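Local coordinates for hypothetical protein Atu0240 (Agrobacterium tumefaciens str. C58, PDB 2GAX), which is of unknown function but belongs to the DUF2000 family, a member of the PTH2 clan that takes its name from type 2 peptidyl-tRNA hydrolases, at residues I80-Y85 with V113-R118; I6-R11 with I58-T63; I86-A91 with R99-H104. All coordinates share one frame; numbering follows the deposited sequence.

Contact 1 of 3, residues I80-Y85 with V113-R118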
ATOM      1  N   ILE A  80       7.813  -8.215  -7.529  1.00 31.65           N
ATOM      2  CA  ILE A  80       7.675  -7.266  -6.420  1.00 30.89           C
ATOM      3  C   ILE A  80       6.863  -7.899  -5.291  1.00 30.83           C
ATOM      4  O   ILE A  80       5.835  -8.559  -5.532  1.00 31.02           O
ATOM      5  CB  ILE A  80       6.993  -5.945  -6.894  1.00 30.61           C
ATOM      6  CG1 ILE A  80       7.653  -5.404  -8.176  1.00 31.06           C
ATOM      7  CG2 ILE A  80       6.903  -4.895  -5.764  1.00 29.26           C
ATOM      8  CD1 ILE A  80       9.144  -5.106  -8.081  1.00 30.63           C
ATOM      9  N   THR A  81       7.360  -7.733  -4.067  1.00 30.11           N
ATOM     10  CA  THR A  81       6.637  -8.118  -2.866  1.00 29.70           C
ATOM     11  C   THR A  81       5.885  -6.884  -2.373  1.00 29.18           C
ATOM     12  O   THR A  81       6.491  -5.843  -2.098  1.00 29.29           O
ATOM     13  CB  THR A  81       7.587  -8.692  -1.784  1.00 30.07           C
ATOM     14  OG1 THR A  81       8.251  -9.851  -2.310  1.00 28.93           O
ATOM     15  CG2 THR A  81       6.816  -9.093  -0.524  1.00 30.29           C
ATOM     16  N   THR A  82       4.564  -7.002  -2.284  1.00 28.03           N
ATOM     17  CA  THR A  82       3.715  -5.834  -2.021  1.00 27.66           C
ATOM     18  C   THR A  82       2.993  -5.967  -0.688  1.00 26.28           C
ATOM     19  O   THR A  82       2.917  -7.057  -0.140  1.00 26.78           O
ATOM     20  CB  THR A  82       2.641  -5.662  -3.128  1.00 27.65           C
ATOM     21  OG1 THR A  82       1.855  -6.862  -3.245  1.00 28.31           O
ATOM     22  CG2 THR A  82       3.278  -5.326  -4.464  1.00 29.05           C
ATOM     23  N   SER A  83       2.488  -4.861  -0.156  1.00 26.43           N
ATOM     24  CA  SER A  83       1.427  -4.945   0.863  1.00 26.06           C
ATOM     25  C   SER A  83       0.088  -5.078   0.146  1.00 26.01           C
ATOM     26  O   SER A  83      -0.127  -4.437  -0.872  1.00 25.85           O
ATOM     27  CB  SER A  83       1.406  -3.691   1.735  1.00 26.24           C
ATOM     28  OG  SER A  83       2.688  -3.449   2.278  1.00 27.60           O
ATOM     29  N   LEU A  84      -0.814  -5.890   0.689  1.00 26.30           N
ATOM     30  CA  LEU A  84      -2.096  -6.170   0.043  1.00 26.11           C
ATOM     31  C   LEU A  84      -3.203  -6.316   1.076  1.00 26.49           C
ATOM     32  O   LEU A  84      -2.987  -6.869   2.160  1.00 25.07           O
ATOM     33  CB  LEU A  84      -2.021  -7.423  -0.827  1.00 27.12           C
ATOM     34  CG  LEU A  84      -3.013  -7.494  -2.001  1.00 26.64           C
ATOM     35  CD1 LEU A  84      -2.654  -6.552  -3.125  1.00 30.37           C
ATOM     36  CD2 LEU A  84      -3.171  -8.917  -2.506  1.00 28.00           C
ATOM     37  N   TYR A  85      -4.379  -5.813   0.717  1.00 26.47           N
ATOM     38  CA  TYR A  85      -5.542  -5.778   1.604  1.00 27.22           C
ATOM     39  C   TYR A  85      -6.745  -6.145   0.738  1.00 27.27           C
ATOM     40  O   TYR A  85      -6.980  -5.513  -0.296  1.00 28.19           O
ATOM     41  CB  TYR A  85      -5.690  -4.354   2.157  1.00 27.36           C
ATOM     42  CG  TYR A  85      -6.502  -4.186   3.429  1.00 28.15           C
ATOM     43  CD1 TYR A  85      -5.925  -3.614   4.572  1.00 28.21           C
ATOM     44  CD2 TYR A  85      -7.847  -4.580   3.493  1.00 28.85           C
ATOM     45  CE1 TYR A  85      -6.672  -3.446   5.754  1.00 28.37           C
ATOM     46  CE2 TYR A  85      -8.592  -4.406   4.651  1.00 27.34           C
ATOM     47  CZ  TYR A  85      -8.003  -3.849   5.770  1.00 28.23           C
ATOM     48  OH  TYR A  85      -8.763  -3.678   6.908  1.00 31.14           O
ATOM     49  N   VAL A 113      -8.803  -4.443  -2.200  1.00 27.77           N
ATOM     50  CA  VAL A 113      -9.254  -3.085  -1.908  1.00 27.59           C
ATOM     51  C   VAL A 113      -8.093  -2.092  -1.790  1.00 27.08           C
ATOM     52  O   VAL A 113      -8.294  -0.882  -1.826  1.00 27.26           O
ATOM     53  CB  VAL A 113     -10.199  -3.043  -0.688  1.00 27.43           C
ATOM     54  CG1 VAL A 113     -11.432  -3.920  -0.964  1.00 28.07           C
ATOM     55  CG2 VAL A 113      -9.488  -3.514   0.593  1.00 26.93           C
ATOM     56  N   GLY A 114      -6.872  -2.603  -1.677  1.00 27.33           N
ATOM     57  CA  GLY A 114      -5.699  -1.731  -1.647  1.00 26.34           C
ATOM     58  C   GLY A 114      -4.419  -2.511  -1.822  1.00 26.75           C
ATOM     59  O   GLY A 114      -4.357  -3.685  -1.478  1.00 25.64           O
HETATM   60  N   MSE A 115      -3.413  -1.839  -2.367  1.00 27.50           N
HETATM   61  CA  MSE A 115      -2.066  -2.379  -2.503  1.00 30.52           C
HETATM   62  C   MSE A 115      -1.072  -1.240  -2.375  1.00 28.40           C
HETATM   63  O   MSE A 115      -1.357  -0.107  -2.777  1.00 28.18           O
HETATM   64  CB  MSE A 115      -1.881  -3.059  -3.858  1.00 29.78           C
HETATM   65  CG  MSE A 115      -0.544  -3.780  -4.023  1.00 33.57           C
HETATM   66 SE   MSE A 115      -0.350  -4.570  -5.830  1.00 42.83          SE
HETATM   67  CE  MSE A 115       0.748  -3.193  -6.673  1.00 39.53           C
ATOM     68  N   ALA A 116       0.084  -1.529  -1.799  1.00 27.42           N
ATOM     69  CA  ALA A 116       1.179  -0.574  -1.797  1.00 26.66           C
ATOM     70  C   ALA A 116       2.420  -1.292  -2.201  1.00 26.79           C
ATOM     71  O   ALA A 116       2.601  -2.469  -1.885  1.00 26.30           O
ATOM     72  CB  ALA A 116       1.396   0.046  -0.425  1.00 26.03           C
ATOM     73  N   LEU A 117       3.309  -0.550  -2.837  1.00 26.65           N
ATOM     74  CA  LEU A 117       4.599  -1.093  -3.235  1.00 27.69           C
ATOM     75  C   LEU A 117       5.675  -0.018  -3.168  1.00 28.25           C
ATOM     76  O   LEU A 117       5.378   1.190  -3.225  1.00 28.16           O
ATOM     77  CB  LEU A 117       4.503  -1.686  -4.640  1.00 27.86           C
ATOM     78  CG  LEU A 117       4.400  -0.776  -5.875  1.00 28.05           C
ATOM     79  CD1 LEU A 117       4.813  -1.555  -7.144  1.00 28.47           C
ATOM     80  CD2 LEU A 117       3.013  -0.144  -6.035  1.00 30.41           C
ATOM     81  N   ARG A 118       6.913  -0.478  -3.025  1.00 29.47           N
ATOM     82  CA  ARG A 118       8.103   0.340  -3.162  1.00 30.86           C
ATOM     83  C   ARG A 118       9.036  -0.428  -4.094  1.00 32.12           C
ATOM     84  O   ARG A 118       9.467  -1.544  -3.771  1.00 32.32           O
ATOM     85  CB  ARG A 118       8.784   0.547  -1.816  1.00 30.48           C
ATOM     86  CG  ARG A 118      10.139   1.263  -1.903  1.00 30.26           C
ATOM     87  CD  ARG A 118      10.748   1.429  -0.516  1.00 32.64           C
ATOM     88  NE  ARG A 118      11.896   2.330  -0.545  1.00 33.14           N
ATOM     89  CZ  ARG A 118      13.138   1.957  -0.856  1.00 34.71           C
ATOM     90  NH1 ARG A 118      13.414   0.684  -1.136  1.00 33.22           N
ATOM     91  NH2 ARG A 118      14.115   2.860  -0.854  1.00 36.15           N
TER
HETATM   92  O   HOH W   1       6.904  -3.108  -1.975  1.00 28.59           O

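Contact 2 of 3, residues I6-R11 with I58-T63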
ATOM      1  N   ILE A   6       7.368   5.015  -3.787  1.00 31.12           N
ATOM      2  CA  ILE A   6       6.331   4.384  -2.954  1.00 29.44           C
ATOM      3  C   ILE A   6       4.948   4.806  -3.448  1.00 29.46           C
ATOM      4  O   ILE A   6       4.632   5.995  -3.527  1.00 29.69           O
ATOM      5  CB  ILE A   6       6.481   4.724  -1.433  1.00 28.74           C
ATOM      6  CG1 ILE A   6       7.849   4.292  -0.908  1.00 27.88           C
ATOM      7  CG2 ILE A   6       5.394   4.031  -0.608  1.00 27.93           C
ATOM      8  CD1 ILE A   6       8.113   4.713   0.522  1.00 29.11           C
ATOM      9  N   ALA A   7       4.127   3.820  -3.787  1.00 29.19           N
ATOM     10  CA  ALA A   7       2.796   4.070  -4.269  1.00 28.88           C
ATOM     11  C   ALA A   7       1.786   3.244  -3.497  1.00 28.64           C
ATOM     12  O   ALA A   7       2.035   2.080  -3.168  1.00 28.23           O
ATOM     13  CB  ALA A   7       2.704   3.768  -5.748  1.00 28.96           C
ATOM     14  N   VAL A   8       0.653   3.874  -3.204  1.00 28.73           N
ATOM     15  CA  VAL A   8      -0.493   3.215  -2.597  1.00 29.01           C
ATOM     16  C   VAL A   8      -1.650   3.302  -3.593  1.00 28.79           C
ATOM     17  O   VAL A   8      -1.948   4.386  -4.073  1.00 29.23           O
ATOM     18  CB  VAL A   8      -0.911   3.946  -1.302  1.00 28.86           C
ATOM     19  CG1 VAL A   8      -2.208   3.353  -0.736  1.00 29.98           C
ATOM     20  CG2 VAL A   8       0.208   3.924  -0.268  1.00 29.86           C
ATOM     21  N   ILE A   9      -2.292   2.174  -3.905  1.00 29.33           N
ATOM     22  CA  ILE A   9      -3.454   2.148  -4.806  1.00 29.86           C
ATOM     23  C   ILE A   9      -4.690   1.565  -4.109  1.00 30.14           C
ATOM     24  O   ILE A   9      -4.704   0.403  -3.684  1.00 29.65           O
ATOM     25  CB  ILE A   9      -3.206   1.367  -6.146  1.00 30.09           C
ATOM     26  CG1 ILE A   9      -1.854   1.689  -6.771  1.00 30.10           C
ATOM     27  CG2 ILE A   9      -4.316   1.657  -7.171  1.00 29.64           C
ATOM     28  CD1 ILE A   9      -0.727   0.705  -6.415  1.00 31.41           C
ATOM     29  N   LEU A  10      -5.738   2.381  -4.027  1.00 30.35           N
ATOM     30  CA  LEU A  10      -6.964   2.022  -3.328  1.00 30.30           C
ATOM     31  C   LEU A  10      -8.105   1.760  -4.295  1.00 30.90           C
ATOM     32  O   LEU A  10      -8.122   2.290  -5.402  1.00 31.51           O
ATOM     33  CB  LEU A  10      -7.351   3.155  -2.369  1.00 30.77           C
ATOM     34  CG  LEU A  10      -6.262   3.489  -1.338  1.00 30.05           C
ATOM     35  CD1 LEU A  10      -6.583   4.780  -0.609  1.00 29.03           C
ATOM     36  CD2 LEU A  10      -6.035   2.326  -0.347  1.00 30.13           C
ATOM     37  N   ARG A  11      -9.051   0.925  -3.893  1.00 31.04           N
ATOM     38  CA  ARG A  11     -10.243   0.725  -4.718  1.00 31.59           C
ATOM     39  C   ARG A  11     -11.124   1.962  -4.530  1.00 32.29           C
ATOM     40  O   ARG A  11     -11.412   2.339  -3.397  1.00 32.36           O
ATOM     41  CB  ARG A  11     -10.976  -0.565  -4.334  1.00 31.04           C
ATOM     42  CG  ARG A  11     -11.888  -1.082  -5.461  1.00 31.21           C
ATOM     43  CD  ARG A  11     -12.565  -2.379  -5.079  1.00 32.46           C
ATOM     44  NE  ARG A  11     -13.591  -2.199  -4.049  1.00 31.01           N
ATOM     45  CZ  ARG A  11     -14.137  -3.200  -3.363  1.00 31.84           C
ATOM     46  NH1 ARG A  11     -13.754  -4.448  -3.581  1.00 32.72           N
ATOM     47  NH2 ARG A  11     -15.059  -2.962  -2.443  1.00 32.47           N
ATOM     48  N   ILE A  58       5.268   9.566  -0.810  1.00 30.98           N
ATOM     49  CA  ILE A  58       4.301   8.494  -0.961  1.00 32.08           C
ATOM     50  C   ILE A  58       3.161   8.991  -1.854  1.00 32.59           C
ATOM     51  O   ILE A  58       2.435   9.928  -1.495  1.00 33.26           O
ATOM     52  CB  ILE A  58       3.771   8.050   0.433  1.00 32.11           C
ATOM     53  CG1 ILE A  58       4.918   7.504   1.291  1.00 32.69           C
ATOM     54  CG2 ILE A  58       2.630   7.028   0.314  1.00 32.69           C
ATOM     55  CD1 ILE A  58       4.702   7.649   2.786  1.00 32.98           C
ATOM     56  N   VAL A  59       3.027   8.387  -3.030  1.00 32.40           N
ATOM     57  CA  VAL A  59       1.957   8.746  -3.967  1.00 32.70           C
ATOM     58  C   VAL A  59       0.710   7.888  -3.741  1.00 32.41           C
ATOM     59  O   VAL A  59       0.797   6.670  -3.735  1.00 32.75           O
ATOM     60  CB  VAL A  59       2.449   8.606  -5.439  1.00 32.27           C
ATOM     61  CG1 VAL A  59       1.318   8.790  -6.404  1.00 34.26           C
ATOM     62  CG2 VAL A  59       3.554   9.604  -5.722  1.00 33.11           C
ATOM     63  N   VAL A  60      -0.451   8.517  -3.565  1.00 32.72           N
ATOM     64  CA  VAL A  60      -1.701   7.761  -3.364  1.00 33.32           C
ATOM     65  C   VAL A  60      -2.580   7.818  -4.615  1.00 34.02           C
ATOM     66  O   VAL A  60      -2.803   8.892  -5.174  1.00 33.15           O
ATOM     67  CB  VAL A  60      -2.488   8.258  -2.123  1.00 32.86           C
ATOM     68  CG1 VAL A  60      -3.751   7.405  -1.892  1.00 34.03           C
ATOM     69  CG2 VAL A  60      -1.596   8.222  -0.891  1.00 33.75           C
HETATM   70  N   MSE A  61      -3.061   6.652  -5.045  1.00 34.58           N
HETATM   71  CA  MSE A  61      -3.871   6.533  -6.256  1.00 37.92           C
HETATM   72  C   MSE A  61      -5.143   5.733  -5.995  1.00 35.79           C
HETATM   73  O   MSE A  61      -5.284   5.105  -4.951  1.00 34.96           O
HETATM   74  CB  MSE A  61      -3.060   5.872  -7.373  1.00 37.28           C
HETATM   75  CG  MSE A  61      -1.793   6.624  -7.744  1.00 40.96           C
HETATM   76 SE   MSE A  61      -0.572   5.468  -8.756  1.00 48.36          SE
HETATM   77  CE  MSE A  61      -0.047   4.353  -7.361  1.00 47.31           C
ATOM     78  N   ALA A  62      -6.077   5.774  -6.945  1.00 35.17           N
ATOM     79  CA  ALA A  62      -7.310   5.002  -6.839  1.00 34.73           C
ATOM     80  C   ALA A  62      -7.712   4.483  -8.210  1.00 34.90           C
ATOM     81  O   ALA A  62      -7.383   5.089  -9.225  1.00 35.02           O
ATOM     82  CB  ALA A  62      -8.428   5.845  -6.228  1.00 34.37           C
ATOM     83  N   THR A  63      -8.389   3.343  -8.232  1.00 35.50           N
ATOM     84  CA  THR A  63      -8.915   2.790  -9.478  1.00 35.77           C
ATOM     85  C   THR A  63     -10.025   1.782  -9.191  1.00 35.46           C
ATOM     86  O   THR A  63     -10.357   1.533  -8.032  1.00 34.77           O
ATOM     87  CB  THR A  63      -7.795   2.176 -10.363  1.00 36.21           C
ATOM     88  OG1 THR A  63      -8.339   1.778 -11.627  1.00 36.66           O
ATOM     89  CG2 THR A  63      -7.141   0.970  -9.685  1.00 36.97           C
TER

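Contact 3 of 3, residues I86-A91 with R99-H104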
ATOM      1  N   ILE A  86      -7.469  -7.191   1.132  1.00 27.19           N
ATOM      2  CA  ILE A  86      -8.658  -7.654   0.400  1.00 27.40           C
ATOM      3  C   ILE A  86      -9.924  -7.288   1.178  1.00 28.19           C
ATOM      4  O   ILE A  86      -9.869  -7.047   2.376  1.00 27.81           O
ATOM      5  CB  ILE A  86      -8.645  -9.191   0.080  1.00 26.77           C
ATOM      6  CG1 ILE A  86      -8.678 -10.048   1.363  1.00 26.64           C
ATOM      7  CG2 ILE A  86      -7.423  -9.568  -0.775  1.00 28.08           C
ATOM      8  CD1 ILE A  86      -9.041 -11.516   1.117  1.00 26.48           C
ATOM      9  N   GLU A  87     -11.054  -7.251   0.475  1.00 29.14           N
ATOM     10  CA  GLU A  87     -12.332  -6.838   1.047  1.00 30.50           C
ATOM     11  C   GLU A  87     -12.730  -7.625   2.298  1.00 30.34           C
ATOM     12  O   GLU A  87     -13.235  -7.052   3.268  1.00 29.67           O
ATOM     13  CB  GLU A  87     -13.428  -6.962  -0.011  1.00 31.00           C
ATOM     14  CG  GLU A  87     -14.740  -6.246   0.345  1.00 32.77           C
ATOM     15  CD  GLU A  87     -15.772  -6.347  -0.767  1.00 33.27           C
ATOM     16  OE1 GLU A  87     -15.448  -5.991  -1.912  1.00 34.52           O
ATOM     17  OE2 GLU A  87     -16.907  -6.804  -0.490  1.00 39.75           O
ATOM     18  N   GLU A  88     -12.492  -8.936   2.267  1.00 30.13           N
ATOM     19  CA  GLU A  88     -12.905  -9.817   3.344  1.00 30.68           C
ATOM     20  C   GLU A  88     -12.200  -9.498   4.647  1.00 30.90           C
ATOM     21  O   GLU A  88     -12.702  -9.842   5.707  1.00 31.01           O
ATOM     22  CB  GLU A  88     -12.688 -11.284   2.976  1.00 30.76           C
ATOM     23  CG  GLU A  88     -13.704 -11.869   2.006  1.00 31.10           C
ATOM     24  CD  GLU A  88     -13.508 -11.448   0.559  1.00 34.57           C
ATOM     25  OE1 GLU A  88     -12.504 -10.774   0.223  1.00 34.53           O
ATOM     26  OE2 GLU A  88     -14.370 -11.809  -0.257  1.00 36.03           O
HETATM   27  N   MSE A  89     -11.046  -8.829   4.575  1.00 30.56           N
HETATM   28  CA  MSE A  89     -10.302  -8.460   5.786  1.00 31.70           C
HETATM   29  C   MSE A  89     -10.984  -7.380   6.641  1.00 31.18           C
HETATM   30  O   MSE A  89     -10.561  -7.117   7.764  1.00 31.90           O
HETATM   31  CB  MSE A  89      -8.861  -8.070   5.443  1.00 31.17           C
HETATM   32  CG  MSE A  89      -8.046  -9.266   5.015  1.00 31.80           C
HETATM   33 SE   MSE A  89      -6.367  -8.768   4.137  1.00 36.05          SE
HETATM   34  CE  MSE A  89      -5.638  -7.528   5.465  1.00 31.26           C
ATOM     35  N   PHE A  90     -12.024  -6.761   6.091  1.00 30.91           N
ATOM     36  CA  PHE A  90     -12.879  -5.835   6.845  1.00 30.78           C
ATOM     37  C   PHE A  90     -13.781  -6.550   7.851  1.00 30.79           C
ATOM     38  O   PHE A  90     -14.355  -5.901   8.727  1.00 31.45           O
ATOM     39  CB  PHE A  90     -13.751  -5.011   5.885  1.00 30.55           C
ATOM     40  CG  PHE A  90     -13.020  -3.883   5.215  1.00 31.17           C
ATOM     41  CD1 PHE A  90     -12.338  -2.935   5.967  1.00 31.55           C
ATOM     42  CD2 PHE A  90     -13.038  -3.750   3.827  1.00 33.21           C
ATOM     43  CE1 PHE A  90     -11.666  -1.879   5.343  1.00 32.23           C
ATOM     44  CE2 PHE A  90     -12.359  -2.695   3.194  1.00 30.60           C
ATOM     45  CZ  PHE A  90     -11.675  -1.774   3.953  1.00 31.01           C
ATOM     46  N   ALA A  91     -13.898  -7.872   7.720  1.00 30.75           N
ATOM     47  CA  ALA A  91     -14.804  -8.692   8.550  1.00 29.73           C
ATOM     48  C   ALA A  91     -14.255  -9.048   9.939  1.00 29.68           C
ATOM     49  O   ALA A  91     -15.019  -9.422  10.832  1.00 28.10           O
ATOM     50  CB  ALA A  91     -15.178  -9.972   7.811  1.00 30.42           C
ATOM     51  N   ARG A  99      -5.155 -13.124   7.941  1.00 28.67           N
ATOM     52  CA  ARG A  99      -4.173 -13.926   7.188  1.00 28.76           C
ATOM     53  C   ARG A  99      -4.814 -15.223   6.696  1.00 28.89           C
ATOM     54  O   ARG A  99      -4.561 -15.649   5.569  1.00 27.41           O
ATOM     55  CB  ARG A  99      -2.910 -14.193   7.995  1.00 29.46           C
ATOM     56  CG  ARG A  99      -1.973 -12.988   8.077  1.00 28.80           C
ATOM     57  CD  ARG A  99      -0.622 -13.351   8.661  1.00 30.69           C
ATOM     58  NE  ARG A  99      -0.714 -13.755  10.058  1.00 29.01           N
ATOM     59  CZ  ARG A  99      -0.700 -15.019  10.490  1.00 31.07           C
ATOM     60  NH1 ARG A  99      -0.593 -16.035   9.646  1.00 30.08           N
ATOM     61  NH2 ARG A  99      -0.804 -15.274  11.790  1.00 31.76           N
ATOM     62  N   GLN A 100      -5.691 -15.807   7.522  1.00 29.36           N
ATOM     63  CA  GLN A 100      -6.441 -17.019   7.136  1.00 30.57           C
ATOM     64  C   GLN A 100      -7.336 -16.791   5.927  1.00 30.50           C
ATOM     65  O   GLN A 100      -7.232 -17.521   4.943  1.00 30.24           O
ATOM     66  CB  GLN A 100      -7.251 -17.590   8.318  1.00 30.77           C
ATOM     67  CG  GLN A 100      -7.978 -18.915   8.033  1.00 34.98           C
ATOM     68  CD  GLN A 100      -7.092 -20.136   8.230  1.00 41.68           C
ATOM     69  OE1 GLN A 100      -6.592 -20.724   7.260  1.00 45.73           O
ATOM     70  NE2 GLN A 100      -6.878 -20.517   9.490  1.00 43.05           N
ATOM     71  N   VAL A 101      -8.208 -15.780   5.995  1.00 30.16           N
ATOM     72  CA  VAL A 101      -9.112 -15.469   4.884  1.00 30.22           C
ATOM     73  C   VAL A 101      -8.351 -15.028   3.628  1.00 29.76           C
ATOM     74  O   VAL A 101      -8.724 -15.381   2.514  1.00 28.77           O
ATOM     75  CB  VAL A 101     -10.213 -14.430   5.275  1.00 30.12           C
ATOM     76  CG1 VAL A 101      -9.707 -13.001   5.171  1.00 31.27           C
ATOM     77  CG2 VAL A 101     -11.423 -14.602   4.389  1.00 32.15           C
ATOM     78  N   PHE A 102      -7.289 -14.256   3.825  1.00 29.44           N
ATOM     79  CA  PHE A 102      -6.402 -13.878   2.737  1.00 29.45           C
ATOM     80  C   PHE A 102      -5.934 -15.104   1.934  1.00 29.49           C
ATOM     81  O   PHE A 102      -5.831 -15.046   0.712  1.00 28.97           O
ATOM     82  CB  PHE A 102      -5.190 -13.124   3.292  1.00 29.14           C
ATOM     83  CG  PHE A 102      -4.320 -12.516   2.241  1.00 29.01           C
ATOM     84  CD1 PHE A 102      -4.646 -11.278   1.689  1.00 29.25           C
ATOM     85  CD2 PHE A 102      -3.156 -13.161   1.821  1.00 28.78           C
ATOM     86  CE1 PHE A 102      -3.835 -10.689   0.736  1.00 30.09           C
ATOM     87  CE2 PHE A 102      -2.352 -12.592   0.849  1.00 27.75           C
ATOM     88  CZ  PHE A 102      -2.680 -11.361   0.300  1.00 27.75           C
ATOM     89  N   SER A 103      -5.649 -16.198   2.634  1.00 30.60           N
ATOM     90  CA  SER A 103      -5.144 -17.432   1.995  1.00 31.70           C
ATOM     91  C   SER A 103      -6.226 -18.176   1.193  1.00 32.16           C
ATOM     92  O   SER A 103      -5.922 -19.151   0.490  1.00 31.68           O
ATOM     93  CB  SER A 103      -4.504 -18.364   3.043  1.00 31.99           C
ATOM     94  OG  SER A 103      -5.488 -19.038   3.825  1.00 33.00           O
ATOM     95  N   HIS A 104      -7.482 -17.719   1.307  1.00 32.41           N
ATOM     96  CA  HIS A 104      -8.614 -18.344   0.605  1.00 32.98           C
ATOM     97  C   HIS A 104      -8.782 -17.840  -0.819  1.00 33.20           C
ATOM     98  O   HIS A 104      -9.629 -18.355  -1.566  1.00 33.86           O
ATOM     99  CB  HIS A 104      -9.926 -18.158   1.386  1.00 33.24           C
ATOM    100  CG  HIS A 104      -9.948 -18.873   2.704  1.00 34.19           C
ATOM    101  ND1 HIS A 104     -10.937 -18.676   3.640  1.00 37.05           N
ATOM    102  CD2 HIS A 104      -9.090 -19.770   3.247  1.00 35.20           C
ATOM    103  CE1 HIS A 104     -10.697 -19.430   4.698  1.00 37.42           C
ATOM    104  NE2 HIS A 104      -9.584 -20.108   4.483  1.00 36.94           N
TER

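Contact 1 of 3, residues I80-Y85 with V113-R118
Y85 and the V113-G114 step form the tight end of this antiparallel pairing. Y85 O receives two donors, V113 N at 2.8 Å in the carbonyl plane and G114 N at 3.2 Å, tilted about 20° from it. The V113 branch CG2 lies between its own backbone N and carbonyl carbon, and from there it meets Y85 CD2 at 3.5 Å, oblique to the ring. Along the strand, S83 and A116 exchange both backbone bonds, and the pair of L84 and M115, a selenomethionine, is the non-hydrogen-bonded one between. M115 extends with CG anti to its backbone N (chi1 -174°), which brings CG to 3.6 Å from L84 CD1 and holds it close beside the carbonyl of S83. The two donors on Y85 O mark a classic beta bulge, V113 and G114 both facing the single residue Y85, set where strand 83-86 forms one margin of the chain's mixed sheet. The L84 and M115 side chains lean on helix 65-77, while on the face carrying S83 and Y85 the hydroxyl of S83 is hydrogen-bonded to L26 O of helix 16-33. Beyond S83 the pairing loosens. T82 still touches, its CG2 3.8 Å from L117 CB as the two side chains run side by side, but I80 CG2 is already 4.2 Å from L117 CB. A water bridges the two backbones there, lying 2.8 Å from T81 O and accepting from R118 N at the same 2.8 Å.

Contact 2 of 3, residues I6-R11 with I58-T63
I6 and V59 start a ladder of five backbone bonds that continues through V8, M61, L10 and T63, between parallel strands whose axes approach to 4.4 Å at an angle of 27°. V59, V8, M61 and L10 each give both their N-H and their carbonyl to the opposite strand: V8 N lies 2.8 Å from V59 O and M61 N 2.7 Å from V8 O, and the N-H...O angles of the ladder, 155-169°, show that its bonds are fairly straight. On one face A7 and I9 share the end of M61, a selenomethionine. Its chain is bent at chi3 (-71°) and carries CE over to strand 4-11, 3.2 Å from A7 CB and 3.3 Å from I9 CG1. Both separations are shorter than ordinary van der Waals contact, so the exact methyl position is doubtful, and the evidence supports only that the M61 end lies near A7 and I9. Farther along, I9 CG2 and T63 CG2 lie side by side at 3.8 Å. The other face carries branched aliphatic groups: V8 CG2 rests on I58 CG2 at 4.0 Å, and L10 CD1 on V60 CG1 at 4.1 Å. As adjacent parallel strands joined by a connection that includes helix 16-33, the pair makes a beta-alpha-beta crossover. L10 and I58 pack against that helix, I9 and T63 against helix 65-77 on the other side; strand 4-11 also bonds to strand 112-120, and strand 58-63 to the C-terminal strand 132-133.

Contact 3 of 3, residues I86-A91 with R99-H104
I86 and F102 are brought together by their first torsions: CG1 of I86 is set between its backbone N and carbonyl carbon (chi1 64°), sending CD1 to 3.9 Å from F102 CA, while F102 CG swings anti to its own backbone N (chi1 -171°) and lays the ring beside I86 CG2, 4.1 Å from F102 CE1. M89, a selenomethionine, bends at chi3 (52°), and its SE approaches the same ring. The selenium is 3.9 Å from F102 CD1 and 5.1 Å from the ring centroid, well off the ring normal, so this is an oblique Met-aromatic contact. V101 supplies the second meeting point. Its CG2 touches E88 CB at 3.8 Å and its CG1 lies 4.1 Å from M89 CG, so the valine rests against the aliphatic parts of both E88 and M89. The E88 chain then bends, and its carboxylate leads away from the helix. Residues 87-90 form a short 3-10 turn just after strand 83-86; residues 99-102 are the last part of helix 95-102, and just past it S103 OG donates to Q100 O at 2.6 Å. The ring of F90 meets that of Y85. Side chain to side chain, the contacts are all carbon-carbon or carbon-selenium, which implies that between these two segments, near the surface, the packing is probably held by apolar burial, with no hydrogen bond linking them.

Overall arrangement
Strand 4-11 leads through helix 16-33 and a small hairpin to strand 58-63, where contact 2 closes the first long loop. Helix 65-77 follows, and contact 1 then opens at strand 83-86 and closes on strand 112-120; contacts 2 and 1 therefore lie in series. Contact 3 is wholly contained in the excursion between the segments of contact 1, where it closes a loop of seven residues (92-98), mostly the start of helix 95-102, and seats that helix beside the turn leaving strand 83-86. In space, strand 112-120 lies next to strand 4-11, and backbone pairs such as M115 O to I9 N merge contacts 1 and 2 into one sheet. The R11-E87 salt bridge links contacts 2 and 3.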